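PDB 1GCV: hemoglobin from Mustelus griseus, which carries oxygen in the blood from the gills to the peripheral tissues, as a heterotetramer of two alpha and two beta chains with heme. Local coordinates for residues R31-V34 against S39-Y42; A14-L17 against A23-A26; C5-I10 against H72-H77; V67-H72 against H77-T82. All coordinates share one frame; numbering follows the deposited sequence.

In the fold
The four contacts sample the corners of a globin fold. Contact 1, at the end of helix 21-35, lies beside the heme: the side chain of S39 is about 4 Å from it, and Y42 belongs to the pocket. Contacts 3 and 4 sit together on the other side of the chain's centre, sharing H72 and H77 with centres about 10 Å apart. Contact 4 leads into the helix of H87, the predicted proximal ligand, and its L80 side chain is about 6 Å from the heme; that of V73 in contact 3 is about 14 Å away. Contact 2 shares helix 4-19 with contact 3 and helix 21-35 with contact 1. It also touches contact 4, where A14 CB meets A70 CB at 3.6 Å.

Contact 1: R31-V34 against S39-Y42; sequences RLFV and SKSY
S39 presents its hydroxyl to two neighbouring side chains of helix 21-35. S39 OG lies 3.4 Å from L32 CG and 3.5 Å from F33 CD1; the second approach is made at the rim of the phenyl ring, near its plane, and neither is a hydrogen bond. K40 packs beside S39 through its aliphatic carbons. K40 CG comes to 3.6 Å from F33 CD1, and K40 CD to 4.0 Å from F33 CB, the lysine chain running obliquely across the base of the aromatic side chain.

The polar need of S39 OG is met one turn back, by a hydrogen bond to the carbonyl oxygen of H36. With chi1 at 66° the oxygen sits between the backbone N and carbonyl carbon, and it can serve that bond while still resting on L32 and F33. L32 brings CG and CD2 to S39 OG by holding CG anti to its own backbone N (chi1 174°). The phenyl ring of F33 has further aromatic company, edge-to-face with Y48 and at a steep angle to F43, a residue of the heme pocket.

S39 and Y42 touch the heme, and Y42 OH is hydrogen-bonded to D94 N and to D89 OD2 of a neighbouring hemoglobin chain. In globin terms the B helix here meets the short 3-10 C helix that follows it, and L32 also packs on M100 of helix 98-112.

Contact 2: A14-L17 against A23-A26; sequences AQVL and AYGA
Y24 reaches across from helix 21-35 to the end of helix 4-19, and its side chain meets L17 first and V16 last. Already at the root, Y24 CB lies 3.8 Å from L17 CD2. The same methyl, which Y24 CD1 and CD2 also meet, settles over one face of the ring, nearest Y24 CG at 3.6 Å and displaced from the ring centre toward that end. It makes a CH-pi contact, with L17 CD2 3.9 Å from the Y24 centroid and 25° off the normal. This is the A-B corner of the globin fold, where two successive helices turn sharply and the tyrosine fills the angle between them; L17 also packs on I63 and V67 of helix 53-71.

Farther out, the ring passes from side chain to backbone: Y24 CE1 approaches V16 O to 3.5 Å, obliquely to the ring. The phenol end crosses V16 at about a right angle, with V16 CG1 packed on Y24 CZ and 3.5 Å from Y24 OH. At the tip the hydroxyl has a water in the ring plane, 2.6 Å from Y24 OH, and this water donates a hydrogen bond to V16 O at 2.7 Å. The ring of H112 also meets Y24 edge-to-face.

Contact 3: C5-I10 against H72-H77; sequences CEKQTI and HVDDLH
K7, V73 and D74 join helix 4-19 to the EF corner, the turn by which a globin chain passes from the E helix toward the F helix. The apolar part lies closer to the helix. V73 aims its CB at helix 4-19, and V73 CG1 rests 4.0 Å from K7 CD, against the aliphatic part of the lysine, which it crosses obliquely. F2 packs on both V73 and I10, and I10 also leans on A70 of helix 53-71.

A backbone hydrogen bond lies within the corner itself, where D75 N bonds to H72 O at 3.0 Å, just before the helix that opens after D75.

The electrostatic part is a single salt bridge at the surface. The lysine arrives at about a right angle to the aspartate, after bends at chi2 and chi3 that carry its amine across. D74 also touches a crystal neighbour, which may influence its pose. D74 OD2 stays 3.6 Å from K7 NZ, and only OD1 of the carboxylate is bonded to that amine. K7 NZ donates to D74 OD1 at 2.6 Å and meets its syn lone pair, on the side of D74 OD2.

Contact 4: V67-H72 against H77-T82; sequences VKAAEH and HSHLET
H79 lays its imidazole against one face of the H72 ring, in an offset stack with centroids 4.2 Å apart and planes at 20°. Each ring meets the other near its rim, and H79 ND1 stands over the face of H72, 3.5 Å from H72 ND1. H72 adds its CB, which sits 4.0 Å from the centroid of the H79 ring on the same face, a CH-pi contact. H79 gets there by extending CG anti to its backbone N (chi1 168°), which sends the imidazole across to the end of helix 53-71. H79 NE2 comes to 3.7 Å from K68 O, obliquely to the ring and without a hydrogen bond.

A69 is the third contributor, on the buried side. Its CB meets H79 CD2 at 4.3 Å and L80 CD2 at 4.5 Å, while A69 and L80 both pack on I131 of helix 118-135. These contacts close the EF corner just ahead of helix 81-91, which carries H87, the predicted proximal ligand of the heme iron.

Because the two imidazoles lie face against face with their ND1 atoms near each other, a double positive charge would probably be disfavoured, and the stack is more easily reconciled with at least one neutral ring.

Contact 1: R31-V34 against S39-Y42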
# COMPACT_ATOMS: atom_id res chain seq x y z
N ARG A 31 -14.00 -12.90 -0.13
CA ARG A 31 -12.81 -12.81 0.69
C ARG A 31 -12.40 -11.35 0.78
O ARG A 31 -11.98 -10.88 1.84
CB ARG A 31 -11.68 -13.63 0.07
CG ARG A 31 -12.02 -15.09 -0.02
CD ARG A 31 -10.80 -15.95 -0.24
NE ARG A 31 -11.21 -17.35 -0.36
CZ ARG A 31 -11.29 -18.19 0.66
NH1 ARG A 31 -10.97 -17.78 1.88
NH2 ARG A 31 -11.71 -19.43 0.46
N LEU A 32 -12.53 -10.63 -0.33
CA LEU A 32 -12.17 -9.22 -0.38
C LEU A 32 -13.08 -8.41 0.54
O LEU A 32 -12.62 -7.54 1.28
CB LEU A 32 -12.28 -8.68 -1.81
CG LEU A 32 -12.07 -7.17 -2.01
CD1 LEU A 32 -10.60 -6.83 -1.87
CD2 LEU A 32 -12.58 -6.76 -3.39
N PHE A 33 -14.37 -8.71 0.50
CA PHE A 33 -15.33 -7.99 1.32
C PHE A 33 -15.12 -8.27 2.81
O PHE A 33 -15.43 -7.44 3.65
CB PHE A 33 -16.76 -8.35 0.91
CG PHE A 33 -17.14 -7.89 -0.48
CD1 PHE A 33 -16.64 -6.71 -1.00
CD2 PHE A 33 -17.99 -8.66 -1.27
CE1 PHE A 33 -16.98 -6.29 -2.30
CE2 PHE A 33 -18.34 -8.26 -2.56
CZ PHE A 33 -17.83 -7.07 -3.08
N VAL A 34 -14.57 -9.44 3.13
CA VAL A 34 -14.34 -9.78 4.54
C VAL A 34 -13.04 -9.16 5.03
O VAL A 34 -12.98 -8.60 6.12
CB VAL A 34 -14.26 -11.32 4.75
CG1 VAL A 34 -13.53 -11.63 6.05
CG2 VAL A 34 -15.66 -11.91 4.79
N SER A 39 -14.00 -1.95 0.53
CA SER A 39 -14.30 -2.24 -0.86
C SER A 39 -15.78 -2.50 -1.11
O SER A 39 -16.23 -2.52 -2.25
CB SER A 39 -13.45 -3.42 -1.36
OG SER A 39 -13.82 -4.62 -0.71
N LYS A 40 -16.55 -2.70 -0.04
CA LYS A 40 -17.98 -2.94 -0.18
C LYS A 40 -18.65 -1.64 -0.62
O LYS A 40 -19.76 -1.64 -1.13
CB LYS A 40 -18.59 -3.38 1.14
CG LYS A 40 -18.02 -4.67 1.69
CD LYS A 40 -19.09 -5.48 2.41
CE LYS A 40 -18.97 -5.36 3.91
NZ LYS A 40 -20.19 -5.88 4.59
N SER A 41 -17.95 -0.54 -0.41
CA SER A 41 -18.46 0.78 -0.75
C SER A 41 -18.90 1.00 -2.20
O SER A 41 -19.66 1.92 -2.49
CB SER A 41 -17.41 1.83 -0.38
OG SER A 41 -16.49 2.01 -1.44
N TYR A 42 -18.43 0.16 -3.12
CA TYR A 42 -18.78 0.31 -4.53
C TYR A 42 -20.01 -0.46 -4.95
O TYR A 42 -20.58 -0.21 -6.02
CB TYR A 42 -17.63 -0.12 -5.42
CG TYR A 42 -16.41 0.73 -5.25
CD1 TYR A 42 -16.24 1.88 -6.00
CD2 TYR A 42 -15.45 0.41 -4.29
CE1 TYR A 42 -15.14 2.70 -5.81
CE2 TYR A 42 -14.35 1.21 -4.09
CZ TYR A 42 -14.20 2.36 -4.85
OH TYR A 42 -13.10 3.17 -4.63

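Contact 2: A14-L17 against A23-A26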
# COMPACT_ATOMS: atom_id res chain seq x y z
N ALA A 14 -6.06 -20.65 -16.53
CA ALA A 14 -7.19 -19.98 -17.17
C ALA A 14 -8.24 -21.03 -17.57
O ALA A 14 -9.43 -20.73 -17.64
CB ALA A 14 -6.73 -19.19 -18.39
N GLN A 15 -7.77 -22.25 -17.83
CA GLN A 15 -8.64 -23.37 -18.22
C GLN A 15 -9.53 -23.78 -17.05
O GLN A 15 -10.72 -24.04 -17.23
CB GLN A 15 -7.79 -24.57 -18.63
CG GLN A 15 -7.09 -24.42 -19.95
CD GLN A 15 -8.02 -24.71 -21.11
OE1 GLN A 15 -7.67 -25.45 -22.03
NE2 GLN A 15 -9.21 -24.13 -21.07
N VAL A 16 -8.93 -23.84 -15.87
CA VAL A 16 -9.63 -24.22 -14.63
C VAL A 16 -10.70 -23.20 -14.23
O VAL A 16 -11.82 -23.57 -13.88
CB VAL A 16 -8.64 -24.35 -13.45
CG1 VAL A 16 -9.39 -24.68 -12.17
CG2 VAL A 16 -7.59 -25.41 -13.77
N LEU A 17 -10.33 -21.92 -14.29
CA LEU A 17 -11.24 -20.84 -13.93
C LEU A 17 -12.41 -20.72 -14.91
O LEU A 17 -13.51 -20.36 -14.52
CB LEU A 17 -10.47 -19.52 -13.84
CG LEU A 17 -9.54 -19.37 -12.63
CD1 LEU A 17 -8.71 -18.10 -12.78
CD2 LEU A 17 -10.35 -19.32 -11.35
N ALA A 23 -18.70 -19.08 -9.68
CA ALA A 23 -18.37 -19.65 -8.38
C ALA A 23 -17.02 -19.16 -7.85
O ALA A 23 -16.93 -18.71 -6.71
CB ALA A 23 -18.37 -21.17 -8.47
N TYR A 24 -15.99 -19.23 -8.69
CA TYR A 24 -14.66 -18.77 -8.30
C TYR A 24 -14.67 -17.26 -8.04
O TYR A 24 -14.13 -16.79 -7.02
CB TYR A 24 -13.65 -19.06 -9.42
CG TYR A 24 -13.24 -20.51 -9.54
CD1 TYR A 24 -13.50 -21.23 -10.71
CD2 TYR A 24 -12.57 -21.17 -8.51
CE1 TYR A 24 -13.11 -22.55 -10.84
CE2 TYR A 24 -12.17 -22.49 -8.64
CZ TYR A 24 -12.44 -23.17 -9.81
OH TYR A 24 -12.04 -24.48 -9.95
N GLY A 25 -15.26 -16.50 -8.96
CA GLY A 25 -15.32 -15.06 -8.83
C GLY A 25 -16.08 -14.60 -7.61
O GLY A 25 -15.69 -13.62 -6.97
N ALA A 26 -17.16 -15.30 -7.29
CA ALA A 26 -17.98 -14.96 -6.12
C ALA A 26 -17.15 -15.17 -4.85
O ALA A 26 -17.19 -14.36 -3.93
CB ALA A 26 -19.22 -15.83 -6.08
O HOH W 1 -12.60 -25.57 -12.24

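Contact 3: C5-I10 against H72-H77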
# COMPACT_ATOMS: atom_id res chain seq x y z
N CYS A 5 7.46 -20.72 -19.95
CA CYS A 5 7.09 -21.57 -18.83
C CYS A 5 5.92 -20.99 -18.05
O CYS A 5 5.02 -21.71 -17.61
CB CYS A 5 8.29 -21.76 -17.90
SG CYS A 5 8.71 -23.49 -17.58
N GLU A 6 5.93 -19.67 -17.87
CA GLU A 6 4.86 -18.99 -17.14
C GLU A 6 3.60 -18.92 -17.99
O GLU A 6 2.49 -18.86 -17.46
CB GLU A 6 5.33 -17.59 -16.73
CG GLU A 6 6.43 -17.62 -15.67
CD GLU A 6 7.12 -16.29 -15.48
OE1 GLU A 6 7.15 -15.49 -16.45
OE2 GLU A 6 7.62 -16.04 -14.37
N LYS A 7 3.79 -18.95 -19.31
CA LYS A 7 2.69 -18.91 -20.27
C LYS A 7 1.87 -20.19 -20.20
O LYS A 7 0.65 -20.16 -20.32
CB LYS A 7 3.24 -18.74 -21.69
CG LYS A 7 3.94 -17.42 -21.95
CD LYS A 7 3.40 -16.79 -23.22
CE LYS A 7 4.48 -16.03 -23.96
NZ LYS A 7 4.04 -15.72 -25.35
N GLN A 8 2.55 -21.32 -20.02
CA GLN A 8 1.88 -22.61 -19.93
C GLN A 8 1.11 -22.76 -18.62
O GLN A 8 0.00 -23.31 -18.62
CB GLN A 8 2.90 -23.75 -20.08
CG GLN A 8 2.82 -24.50 -21.41
CD GLN A 8 3.91 -24.09 -22.39
OE1 GLN A 8 4.92 -24.79 -22.55
NE2 GLN A 8 3.72 -22.96 -23.06
N THR A 9 1.67 -22.28 -17.52
CA THR A 9 1.00 -22.35 -16.22
C THR A 9 -0.24 -21.46 -16.23
O THR A 9 -1.32 -21.86 -15.78
CB THR A 9 1.92 -21.88 -15.07
OG1 THR A 9 3.15 -22.62 -15.10
CG2 THR A 9 1.24 -22.10 -13.72
N ILE A 10 -0.09 -20.25 -16.76
CA ILE A 10 -1.18 -19.30 -16.84
C ILE A 10 -2.33 -19.87 -17.68
O ILE A 10 -3.48 -19.87 -17.25
CB ILE A 10 -0.69 -17.97 -17.46
CG1 ILE A 10 0.00 -17.13 -16.38
CG2 ILE A 10 -1.85 -17.19 -18.07
CD1 ILE A 10 0.95 -16.10 -16.93
N HIS A 72 -4.75 -13.49 -23.85
CA HIS A 72 -4.16 -12.42 -24.65
C HIS A 72 -2.96 -11.85 -23.91
O HIS A 72 -2.70 -10.65 -23.97
CB HIS A 72 -5.17 -11.30 -24.89
CG HIS A 72 -6.36 -11.71 -25.70
ND1 HIS A 72 -6.67 -11.11 -26.91
CD2 HIS A 72 -7.33 -12.63 -25.48
CE1 HIS A 72 -7.78 -11.65 -27.39
NE2 HIS A 72 -8.20 -12.57 -26.54
N VAL A 73 -2.24 -12.70 -23.21
CA VAL A 73 -1.08 -12.26 -22.44
C VAL A 73 -0.00 -11.62 -23.31
O VAL A 73 0.83 -10.85 -22.81
CB VAL A 73 -0.47 -13.43 -21.64
CG1 VAL A 73 0.34 -14.33 -22.56
CG2 VAL A 73 0.37 -12.90 -20.50
N ASP A 74 -0.02 -11.92 -24.60
CA ASP A 74 0.98 -11.38 -25.54
C ASP A 74 0.71 -9.91 -25.87
O ASP A 74 1.60 -9.19 -26.32
CB ASP A 74 1.00 -12.20 -26.82
CG ASP A 74 1.71 -13.53 -26.64
OD1 ASP A 74 2.81 -13.53 -26.04
OD2 ASP A 74 1.17 -14.56 -27.10
N ASP A 75 -0.53 -9.48 -25.66
CA ASP A 75 -0.90 -8.10 -25.93
C ASP A 75 -1.87 -7.62 -24.86
O ASP A 75 -3.02 -7.30 -25.16
CB ASP A 75 -1.54 -7.97 -27.31
CG ASP A 75 -1.82 -6.53 -27.69
OD1 ASP A 75 -2.80 -6.30 -28.44
OD2 ASP A 75 -1.08 -5.63 -27.24
N LEU A 76 -1.41 -7.58 -23.61
CA LEU A 76 -2.26 -7.16 -22.50
C LEU A 76 -2.71 -5.70 -22.59
O LEU A 76 -3.87 -5.39 -22.29
CB LEU A 76 -1.54 -7.40 -21.16
CG LEU A 76 -1.90 -8.67 -20.37
CD1 LEU A 76 -1.40 -8.53 -18.94
CD2 LEU A 76 -3.40 -8.89 -20.38
N HIS A 77 -1.82 -4.80 -23.00
CA HIS A 77 -2.16 -3.38 -23.10
C HIS A 77 -3.31 -3.02 -24.04
O HIS A 77 -4.17 -2.21 -23.68
CB HIS A 77 -0.93 -2.55 -23.48
CG HIS A 77 -1.10 -1.08 -23.24
ND1 HIS A 77 -0.48 -0.42 -22.21
CD2 HIS A 77 -1.85 -0.15 -23.89
CE1 HIS A 77 -0.83 0.86 -22.23
NE2 HIS A 77 -1.66 1.04 -23.25

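Contact 4: V67-H72 against H77-T82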
# COMPACT_ATOMS: atom_id res chain seq x y z
N VAL A 67 -9.68 -14.66 -17.35
CA VAL A 67 -9.45 -15.77 -18.25
C VAL A 67 -9.07 -15.25 -19.63
O VAL A 67 -8.14 -15.74 -20.25
CB VAL A 67 -10.71 -16.66 -18.36
CG1 VAL A 67 -10.53 -17.69 -19.45
CG2 VAL A 67 -10.96 -17.34 -17.03
N LYS A 68 -9.79 -14.24 -20.10
CA LYS A 68 -9.51 -13.67 -21.42
C LYS A 68 -8.16 -12.96 -21.46
O LYS A 68 -7.47 -12.98 -22.49
CB LYS A 68 -10.62 -12.68 -21.81
CG LYS A 68 -11.55 -13.20 -22.89
CD LYS A 68 -12.53 -12.12 -23.34
CE LYS A 68 -13.87 -12.72 -23.79
NZ LYS A 68 -15.05 -11.89 -23.38
N ALA A 69 -7.78 -12.33 -20.35
CA ALA A 69 -6.50 -11.64 -20.29
C ALA A 69 -5.39 -12.69 -20.34
O ALA A 69 -4.35 -12.48 -20.97
CB ALA A 69 -6.40 -10.82 -19.00
N ALA A 70 -5.62 -13.82 -19.69
CA ALA A 70 -4.64 -14.89 -19.67
C ALA A 70 -4.40 -15.42 -21.09
O ALA A 70 -3.31 -15.87 -21.42
CB ALA A 70 -5.11 -16.02 -18.76
N GLU A 71 -5.43 -15.33 -21.93
CA GLU A 71 -5.35 -15.79 -23.31
C GLU A 71 -4.69 -14.76 -24.23
O GLU A 71 -4.15 -15.11 -25.27
CB GLU A 71 -6.74 -16.12 -23.85
CG GLU A 71 -7.21 -17.53 -23.53
CD GLU A 71 -8.72 -17.62 -23.35
OE1 GLU A 71 -9.46 -16.84 -24.00
OE2 GLU A 71 -9.17 -18.48 -22.55
N HIS A 72 -4.75 -13.49 -23.85
CA HIS A 72 -4.16 -12.42 -24.65
C HIS A 72 -2.96 -11.85 -23.91
O HIS A 72 -2.70 -10.65 -23.97
CB HIS A 72 -5.17 -11.30 -24.89
CG HIS A 72 -6.36 -11.71 -25.70
ND1 HIS A 72 -6.67 -11.11 -26.91
CD2 HIS A 72 -7.33 -12.63 -25.48
CE1 HIS A 72 -7.78 -11.65 -27.39
NE2 HIS A 72 -8.20 -12.57 -26.54
N HIS A 77 -1.82 -4.80 -23.00
CA HIS A 77 -2.16 -3.38 -23.10
C HIS A 77 -3.31 -3.02 -24.04
O HIS A 77 -4.17 -2.21 -23.68
CB HIS A 77 -0.93 -2.55 -23.48
CG HIS A 77 -1.10 -1.08 -23.24
ND1 HIS A 77 -0.48 -0.42 -22.21
CD2 HIS A 77 -1.85 -0.15 -23.89
CE1 HIS A 77 -0.83 0.86 -22.23
NE2 HIS A 77 -1.66 1.04 -23.25
N SER A 78 -3.33 -3.59 -25.24
CA SER A 78 -4.39 -3.29 -26.20
C SER A 78 -5.65 -4.06 -25.87
O SER A 78 -6.76 -3.61 -26.17
CB SER A 78 -3.94 -3.63 -27.62
OG SER A 78 -2.53 -3.63 -27.73
N HIS A 79 -5.49 -5.22 -25.25
CA HIS A 79 -6.63 -6.06 -24.90
C HIS A 79 -7.46 -5.53 -23.72
O HIS A 79 -8.69 -5.58 -23.76
CB HIS A 79 -6.17 -7.49 -24.59
CG HIS A 79 -7.22 -8.33 -23.95
ND1 HIS A 79 -8.26 -8.89 -24.65
CD2 HIS A 79 -7.40 -8.70 -22.66
CE1 HIS A 79 -9.04 -9.56 -23.83
NE2 HIS A 79 -8.54 -9.46 -22.61
N LEU A 80 -6.79 -5.04 -22.67
CA LEU A 80 -7.49 -4.53 -21.49
C LEU A 80 -7.81 -3.03 -21.56
O LEU A 80 -8.30 -2.46 -20.58
CB LEU A 80 -6.67 -4.81 -20.23
CG LEU A 80 -6.62 -6.26 -19.71
CD1 LEU A 80 -5.54 -6.37 -18.65
CD2 LEU A 80 -7.98 -6.66 -19.15
N GLU A 81 -7.54 -2.41 -22.70
CA GLU A 81 -7.79 -0.98 -22.87
C GLU A 81 -9.23 -0.59 -22.56
O GLU A 81 -9.47 0.36 -21.80
CB GLU A 81 -7.44 -0.57 -24.30
CG GLU A 81 -8.09 0.73 -24.74
CD GLU A 81 -7.39 1.36 -25.92
OE1 GLU A 81 -6.37 2.06 -25.70
OE2 GLU A 81 -7.85 1.16 -27.06
N THR A 82 -10.19 -1.29 -23.15
CA THR A 82 -11.58 -0.96 -22.90
C THR A 82 -11.91 -1.13 -21.42
O THR A 82 -12.60 -0.30 -20.84
CB THR A 82 -12.55 -1.83 -23.73
OG1 THR A 82 -12.22 -1.72 -25.12
CG2 THR A 82 -13.98 -1.36 -23.54